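Local atomic coordinates of surface glycan binding protein B (Bacteroides ovatus, PDB entry 6E57), a protein that binds mixed-linkage beta-glucan and probably helps the gut symbiont capture cereal glucans at its surface. Residues S221-G226 with E244-L249; L269-L274 with V305-E310; A290-F293 with I298-T301. All coordinates share one frame; numbering follows the deposited sequence.

Overall arrangement
All three contacts lie in and around the beta domain before the C-terminal glycan-binding part; contacts 1 and 2 rest on side-chain packing with no hydrogen bond across, contact 3 on the backbone hydrogen bonds of a hairpin. Contact 1 is buried and brings strands 222-225 and 246-251, with Ser-221 and Asn-245 just before them, together. Contact 3, about 9 Å away between centres, is partly buried, with Ile-298, Thr-299 and Thr-301 exposed. Its strand 292-294 also pairs with strand 222-225 of contact 1. Contact 2, also partly buried, lies about 17 Å from contact 1 and 20 Å from contact 3 between centres. It shares strand 299-315 with contact 3 but packs a turn against it. Leu-249 and Leu-269 join contacts 1 and 2.

Contact 1 (S221-G226 with E244-L249); sequences SLVISG and ENIASL
The carboxamide of Asn-245 is the flat group here, and Ser-221 meets its side chain below the amide, at the CB. Ser-221 OG comes 3.4 Å from Asn-245 CB and stays 4.1 Å from Asn-245 ND2, so the amide is a neighbour and not a partner. That hydroxyl is satisfied by Asn-242 O, just ahead of the second segment.

Below it the contact turns apolar. Ile-246 has CG1 beside its backbone N (chi1 -66°), which sends the longer branch across to Ser-221, with CG1 3.9 Å from Ser-221 CB. The chain then runs on extended, and Ile-246 CD1 ends 4.5 Å from Val-223 CG2, a loose methyl-to-methyl touch. Val-291 also packs on Ile-246, and Leu-243 and Ile-238 on Val-223, so the pair is enclosed.

No hydrogen bond links 221-226 to 244-249. Strand 222-225 pairs with 235-240 and 292-294, whereas 246-251 pairs with 254-256 and 277-285, and a classic beta bulge kinks each (Ile-224 and Ser-225 opposite Ser-239, Ala-247 and Ser-248 opposite Lys-284). Strands that meet through side chains alone are consistent with the two facing layers of an immunoglobulin-like beta sandwich.

Contact 2 (L269-L274 with V305-E310); sequences LTCPDL and VTVSTE
The chain from Cys-271 to Leu-274 runs almost at right angles (84°) to the touching part of 305-310, with Leu-274 and Val-307 closest at 7.1 Å between their CA atoms. This is a turn leaving strand 266-270 and packing on strand 299-315 in what is probably an immunoglobulin-like beta sandwich; an inverse gamma turn centred on Asp-273 bends it back. Asp-273 OD1 is tied to Asn-233 ND2 outside the contact.

Val-307 carries the packing with a single methyl. Its CG1 stands anti to the backbone N (chi1 180°), which points that branch between two residues of the turn. From one of them comes sulfur: Cys-271 SG lies 4.3 Å from Val-307 CG1. The other is Leu-274, whose CB is 4.2 Å from the same methyl. Tyr-279 packs against both Leu-274 and Val-307, and Trp-236 against Cys-271, so aromatic groups complete the patch.

No hydrogen bond crosses between the two segments. Further along, Glu-310 OE1 reaches Lys-351 and Thr-418, which places the later part of the long strand with the C-terminal region, where the glycan binds. The backbone of the leucine joins in as well: Leu-274 O approaches the same methyl, 4.1 Å from Val-307 CG1, and further out it lies 4.4 Å from Thr-309 CG2.

Contact 3 (A290-F293 with I298-T301); sequences AVQF and ITTT
Thr-300 O receives the N-H of Phe-293 at 2.8 Å from Phe-293 N, the shortest polar bond of the contact, and the CA-H of Gln-292 adds a weaker approach, with Gln-292 CA 3.4 Å from the same oxygen. The bond is somewhat bent (150° at the hydrogen).

It belongs to a beta hairpin formed by strands 292-294 and 299-315, in which Phe-293 and Thr-300 are an antiparallel hydrogen-bonded pair. The return bond runs from Thr-300 N to Phe-293 O at 3.0 Å; it is straighter, at 165°. Phe-293 O is also approached by the CA-H of Thr-299, with Thr-299 CA 3.3 Å away, so each carbonyl of the pair takes one N-H and one CA-H.

Phe-293 and Thr-300 project from the same face of the sheet. The ring turns an edge to its own bonding partner, with Thr-300 O near the ring plane, while Thr-301 O comes to it obliquely, 3.8 Å from Phe-293 CE1. The Thr-300 hydroxyl is held within its own strand region by Glu-302 O. Val-223 packs on Phe-293 from the neighbouring strand 222-225; Val-223 of that strand and Ser-221 just before it bond to the backbone of Gln-292.

Gln-292 and Thr-299 are diagonal neighbours at the more open side of the hairpin, and their side chains cross obliquely. Gln-292 is extended beyond CG (chi2 180°), and in crossing Thr-299 CG2 it brings its CB, CG, CD and OE1 all near that one methyl. At the start of the segment, Ala-290 CB meets Thr-301 CG2 at 3.9 Å.

Contact 1 (S221-G226 with E244-L249)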
loop_
_atom_site.group_PDB
_atom_site.type_symbol
_atom_site.label_atom_id
_atom_site.label_comp_id
_atom_site.label_asym_id
_atom_site.label_seq_id
_atom_site.Cartn_x
_atom_site.Cartn_y
_atom_site.Cartn_z
ATOM N N SER A 221 -7.060 -5.752 16.099
ATOM C CA SER A 221 -6.018 -6.554 15.504
ATOM C C SER A 221 -6.267 -6.615 13.994
ATOM O O SER A 221 -7.107 -7.386 13.537
ATOM C CB SER A 221 -5.979 -7.921 16.129
ATOM O OG SER A 221 -5.936 -7.822 17.546
ATOM N N LEU A 222 -5.564 -5.761 13.242
ATOM C CA LEU A 222 -5.789 -5.595 11.813
ATOM C C LEU A 222 -4.582 -6.135 11.040
ATOM O O LEU A 222 -3.511 -5.541 11.057
ATOM C CB LEU A 222 -6.028 -4.113 11.507
ATOM C CG LEU A 222 -6.297 -3.768 10.044
ATOM C CD1 LEU A 222 -7.626 -4.342 9.588
ATOM C CD2 LEU A 222 -6.268 -2.263 9.830
ATOM N N VAL A 223 -4.791 -7.268 10.363
ATOM C CA VAL A 223 -3.823 -7.852 9.442
ATOM C C VAL A 223 -3.849 -7.045 8.138
ATOM O O VAL A 223 -4.910 -6.865 7.536
ATOM C CB VAL A 223 -4.136 -9.339 9.195
ATOM C CG1 VAL A 223 -3.279 -9.924 8.082
ATOM C CG2 VAL A 223 -4.004 -10.155 10.473
ATOM N N ILE A 224 -2.668 -6.589 7.701
ATOM C CA ILE A 224 -2.538 -5.606 6.623
ATOM C C ILE A 224 -1.874 -6.229 5.387
ATOM O O ILE A 224 -2.309 -5.970 4.263
ATOM C CB ILE A 224 -1.766 -4.365 7.114
ATOM C CG1 ILE A 224 -2.506 -3.651 8.248
ATOM C CG2 ILE A 224 -1.476 -3.421 5.958
ATOM C CD1 ILE A 224 -1.632 -2.719 9.055
ATOM N N SER A 225 -0.802 -7.007 5.580
ATOM C CA SER A 225 -0.034 -7.527 4.446
ATOM C C SER A 225 0.599 -8.880 4.779
ATOM O O SER A 225 0.882 -9.185 5.940
ATOM C CB SER A 225 1.015 -6.538 4.003
ATOM O OG SER A 225 2.173 -6.637 4.813
ATOM N N GLY A 226 0.824 -9.667 3.720
ATOM C CA GLY A 226 1.488 -10.956 3.785
ATOM C C GLY A 226 0.510 -12.113 3.904
ATOM O O GLY A 226 0.939 -13.251 4.004
ATOM N N GLU A 244 -0.537 -8.675 18.719
ATOM C CA GLU A 244 -0.193 -9.351 19.981
ATOM C C GLU A 244 -1.473 -9.840 20.679
ATOM O O GLU A 244 -1.420 -10.776 21.485
ATOM C CB GLU A 244 0.660 -8.448 20.881
ATOM C CG GLU A 244 -0.123 -7.456 21.728
ATOM C CD GLU A 244 -0.553 -6.185 21.017
ATOM O OE1 GLU A 244 -0.482 -6.146 19.769
ATOM O OE2 GLU A 244 -0.955 -5.230 21.716
ATOM N N ASN A 245 -2.613 -9.212 20.352
ATOM C CA ASN A 245 -3.925 -9.551 20.917
ATOM C C ASN A 245 -4.511 -10.814 20.264
ATOM O O ASN A 245 -5.516 -11.335 20.748
ATOM C CB ASN A 245 -4.925 -8.398 20.767
ATOM C CG ASN A 245 -4.579 -7.183 21.602
ATOM O OD1 ASN A 245 -4.195 -7.306 22.763
ATOM N ND2 ASN A 245 -4.731 -6.004 21.026
ATOM N N ILE A 246 -3.910 -11.289 19.162
ATOM C CA ILE A 246 -4.414 -12.465 18.441
ATOM C C ILE A 246 -4.163 -13.721 19.286
ATOM O O ILE A 246 -3.048 -13.955 19.752
ATOM C CB ILE A 246 -3.787 -12.576 17.036
ATOM C CG1 ILE A 246 -4.232 -11.411 16.147
ATOM C CG2 ILE A 246 -4.101 -13.929 16.410
ATOM C CD1 ILE A 246 -3.752 -11.483 14.714
ATOM N N ALA A 247 -5.223 -14.517 19.461
ATOM C CA ALA A 247 -5.198 -15.775 20.204
ATOM C C ALA A 247 -5.082 -16.963 19.240
ATOM O O ALA A 247 -4.440 -17.964 19.569
ATOM C CB ALA A 247 -6.439 -15.888 21.056
ATOM N N SER A 248 -5.721 -16.855 18.067
ATOM C CA SER A 248 -5.730 -17.935 17.083
ATOM C C SER A 248 -6.078 -17.406 15.686
ATOM O O SER A 248 -6.757 -16.391 15.548
ATOM C CB SER A 248 -6.686 -19.024 17.498
ATOM O OG SER A 248 -8.001 -18.511 17.639
ATOM N N LEU A 249 -5.588 -18.125 14.667
ATOM C CA LEU A 249 -5.964 -17.960 13.264
ATOM C C LEU A 249 -6.470 -19.308 12.736
ATOM O O LEU A 249 -5.894 -20.351 13.047
ATOM C CB LEU A 249 -4.747 -17.490 12.460
ATOM C CG LEU A 249 -4.187 -16.117 12.831
ATOM C CD1 LEU A 249 -2.811 -15.911 12.218
ATOM C CD2 LEU A 249 -5.130 -15.006 12.400
#

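Contact 2 (L269-L274 with V305-E310)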
loop_
_atom_site.group_PDB
_atom_site.type_symbol
_atom_site.label_atom_id
_atom_site.label_comp_id
_atom_site.label_asym_id
_atom_site.label_seq_id
_atom_site.Cartn_x
_atom_site.Cartn_y
_atom_site.Cartn_z
ATOM N N LEU A 269 3.624 -17.913 11.909
ATOM C CA LEU A 269 3.039 -19.215 12.244
ATOM C C LEU A 269 3.477 -20.249 11.197
ATOM O O LEU A 269 4.118 -19.898 10.207
ATOM C CB LEU A 269 1.510 -19.084 12.307
ATOM C CG LEU A 269 0.781 -18.847 10.981
ATOM C CD1 LEU A 269 -0.615 -19.453 11.011
ATOM C CD2 LEU A 269 0.695 -17.366 10.650
ATOM N N THR A 270 3.137 -21.520 11.439
ATOM C CA THR A 270 3.304 -22.586 10.449
ATOM C C THR A 270 1.976 -22.779 9.710
ATOM O O THR A 270 0.997 -23.253 10.294
ATOM C CB THR A 270 3.767 -23.900 11.097
ATOM O OG1 THR A 270 4.921 -23.637 11.895
ATOM C CG2 THR A 270 4.095 -24.973 10.081
ATOM N N CYS A 271 1.945 -22.396 8.429
ATOM C CA CYS A 271 0.778 -22.618 7.590
ATOM C C CYS A 271 0.452 -24.108 7.586
ATOM O O CYS A 271 1.316 -24.925 7.263
ATOM C CB CYS A 271 1.009 -22.133 6.165
ATOM S SG CYS A 271 -0.282 -22.661 5.009
ATOM N N PRO A 272 -0.783 -24.512 7.963
ATOM C CA PRO A 272 -1.132 -25.931 8.068
ATOM C C PRO A 272 -1.099 -26.694 6.732
ATOM O O PRO A 272 -0.906 -26.098 5.669
ATOM C CB PRO A 272 -2.549 -25.918 8.661
ATOM C CG PRO A 272 -3.094 -24.551 8.315
ATOM C CD PRO A 272 -1.896 -23.629 8.336
ATOM N N ASP A 273 -1.280 -28.018 6.820
ATOM C CA ASP A 273 -1.088 -28.953 5.709
ATOM C C ASP A 273 -2.341 -28.956 4.826
ATOM O O ASP A 273 -3.226 -29.789 5.004
ATOM C CB ASP A 273 -0.770 -30.358 6.235
ATOM C CG ASP A 273 -0.363 -31.354 5.162
ATOM O OD1 ASP A 273 0.306 -30.938 4.199
ATOM O OD2 ASP A 273 -0.720 -32.542 5.303
ATOM N N LEU A 274 -2.389 -28.019 3.872
ATOM C CA LEU A 274 -3.534 -27.836 2.986
ATOM C C LEU A 274 -3.129 -28.147 1.540
ATOM O O LEU A 274 -1.995 -27.878 1.122
ATOM C CB LEU A 274 -4.043 -26.398 3.127
ATOM C CG LEU A 274 -4.744 -26.082 4.450
ATOM C CD1 LEU A 274 -4.910 -24.582 4.641
ATOM C CD2 LEU A 274 -6.094 -26.777 4.533
ATOM N N VAL A 305 -6.866 -16.720 1.154
ATOM C CA VAL A 305 -5.473 -17.159 1.148
ATOM C C VAL A 305 -5.305 -18.187 0.029
ATOM O O VAL A 305 -6.030 -19.179 -0.006
ATOM C CB VAL A 305 -5.068 -17.777 2.501
ATOM C CG1 VAL A 305 -3.594 -18.146 2.535
ATOM C CG2 VAL A 305 -5.421 -16.874 3.667
ATOM N N THR A 306 -4.345 -17.938 -0.868
ATOM C CA THR A 306 -3.913 -18.924 -1.846
ATOM C C THR A 306 -2.755 -19.729 -1.245
ATOM O O THR A 306 -1.730 -19.165 -0.860
ATOM C CB THR A 306 -3.533 -18.264 -3.176
ATOM O OG1 THR A 306 -4.719 -17.667 -3.697
ATOM C CG2 THR A 306 -2.975 -19.240 -4.189
ATOM N N VAL A 307 -2.944 -21.050 -1.162
ATOM C CA VAL A 307 -1.943 -21.964 -0.642
ATOM C C VAL A 307 -1.364 -22.768 -1.813
ATOM O O VAL A 307 -2.086 -23.144 -2.741
ATOM C CB VAL A 307 -2.532 -22.877 0.451
ATOM C CG1 VAL A 307 -1.495 -23.839 1.008
ATOM C CG2 VAL A 307 -3.161 -22.071 1.578
ATOM N N SER A 308 -0.048 -23.004 -1.758
ATOM C CA SER A 308 0.671 -23.859 -2.705
ATOM C C SER A 308 1.815 -24.574 -1.973
ATOM O O SER A 308 2.274 -24.095 -0.940
ATOM C CB SER A 308 1.168 -23.065 -3.889
ATOM O OG SER A 308 1.742 -21.836 -3.473
ATOM N N THR A 309 2.247 -25.727 -2.497
ATOM C CA THR A 309 3.350 -26.478 -1.897
ATOM C C THR A 309 4.624 -26.207 -2.702
ATOM O O THR A 309 4.604 -26.220 -3.931
ATOM C CB THR A 309 3.051 -27.979 -1.801
ATOM O OG1 THR A 309 3.025 -28.519 -3.120
ATOM C CG2 THR A 309 1.748 -28.286 -1.096
ATOM N N GLU A 310 5.719 -25.962 -1.975
ATOM C CA GLU A 310 7.033 -25.695 -2.538
ATOM C C GLU A 310 7.766 -27.028 -2.728
ATOM O O GLU A 310 8.009 -27.744 -1.762
ATOM C CB GLU A 310 7.796 -24.755 -1.605
ATOM C CG GLU A 310 9.000 -24.095 -2.244
ATOM C CD GLU A 310 9.469 -22.833 -1.541
ATOM O OE1 GLU A 310 10.045 -21.960 -2.221
ATOM O OE2 GLU A 310 9.255 -22.722 -0.316
#

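Contact 3 (A290-F293 with I298-T301)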
loop_
_atom_site.group_PDB
_atom_site.type_symbol
_atom_site.label_atom_id
_atom_site.label_comp_id
_atom_site.label_asym_id
_atom_site.label_seq_id
_atom_site.Cartn_x
_atom_site.Cartn_y
_atom_site.Cartn_z
ATOM N N ALA A 290 -13.369 -10.699 16.641
ATOM C CA ALA A 290 -12.848 -11.217 15.377
ATOM C C ALA A 290 -11.667 -10.365 14.895
ATOM O O ALA A 290 -11.701 -9.137 14.969
ATOM C CB ALA A 290 -13.947 -11.244 14.342
ATOM N N VAL A 291 -10.637 -11.042 14.381
ATOM C CA VAL A 291 -9.495 -10.398 13.754
ATOM C C VAL A 291 -9.956 -9.813 12.415
ATOM O O VAL A 291 -10.724 -10.449 11.683
ATOM C CB VAL A 291 -8.323 -11.382 13.572
ATOM C CG1 VAL A 291 -7.205 -10.785 12.731
ATOM C CG2 VAL A 291 -7.783 -11.865 14.909
ATOM N N GLN A 292 -9.478 -8.597 12.118
ATOM C CA GLN A 292 -9.845 -7.853 10.921
ATOM C C GLN A 292 -8.717 -7.968 9.892
ATOM O O GLN A 292 -7.562 -8.160 10.254
ATOM C CB GLN A 292 -10.128 -6.394 11.281
ATOM C CG GLN A 292 -11.374 -6.209 12.140
ATOM C CD GLN A 292 -11.642 -4.765 12.495
ATOM O OE1 GLN A 292 -11.174 -3.836 11.839
ATOM N NE2 GLN A 292 -12.410 -4.564 13.551
ATOM N N PHE A 293 -9.078 -7.852 8.609
ATOM C CA PHE A 293 -8.143 -7.975 7.495
ATOM C C PHE A 293 -8.374 -6.836 6.495
ATOM O O PHE A 293 -9.507 -6.578 6.096
ATOM C CB PHE A 293 -8.301 -9.332 6.807
ATOM C CG PHE A 293 -8.034 -10.518 7.698
ATOM C CD1 PHE A 293 -9.041 -11.059 8.480
ATOM C CD2 PHE A 293 -6.774 -11.092 7.756
ATOM C CE1 PHE A 293 -8.795 -12.146 9.302
ATOM C CE2 PHE A 293 -6.531 -12.181 8.578
ATOM C CZ PHE A 293 -7.542 -12.707 9.350
ATOM N N ILE A 298 -10.366 -2.072 2.130
ATOM C CA ILE A 298 -11.607 -2.712 2.565
ATOM C C ILE A 298 -11.253 -3.607 3.759
ATOM O O ILE A 298 -10.264 -4.335 3.699
ATOM C CB ILE A 298 -12.259 -3.522 1.423
ATOM C CG1 ILE A 298 -12.380 -2.717 0.125
ATOM C CG2 ILE A 298 -13.604 -4.084 1.860
ATOM C CD1 ILE A 298 -13.230 -1.469 0.239
ATOM N N THR A 299 -12.060 -3.526 4.826
ATOM C CA THR A 299 -11.849 -4.282 6.062
ATOM C C THR A 299 -12.917 -5.374 6.172
ATOM O O THR A 299 -14.106 -5.083 6.163
ATOM C CB THR A 299 -11.872 -3.365 7.291
ATOM O OG1 THR A 299 -10.782 -2.450 7.180
ATOM C CG2 THR A 299 -11.755 -4.114 8.601
ATOM N N THR A 300 -12.470 -6.626 6.282
ATOM C CA THR A 300 -13.342 -7.788 6.408
ATOM C C THR A 300 -12.900 -8.596 7.633
ATOM O O THR A 300 -11.851 -8.308 8.217
ATOM C CB THR A 300 -13.311 -8.627 5.124
ATOM O OG1 THR A 300 -11.962 -9.050 4.923
ATOM C CG2 THR A 300 -13.795 -7.874 3.904
ATOM N N THR A 301 -13.708 -9.593 8.017
ATOM C CA THR A 301 -13.333 -10.559 9.058
ATOM C C THR A 301 -12.903 -11.886 8.416
ATOM O O THR A 301 -12.561 -12.828 9.128
ATOM C CB THR A 301 -14.468 -10.763 10.069
ATOM O OG1 THR A 301 -15.649 -11.117 9.352
ATOM C CG2 THR A 301 -14.727 -9.533 10.910
#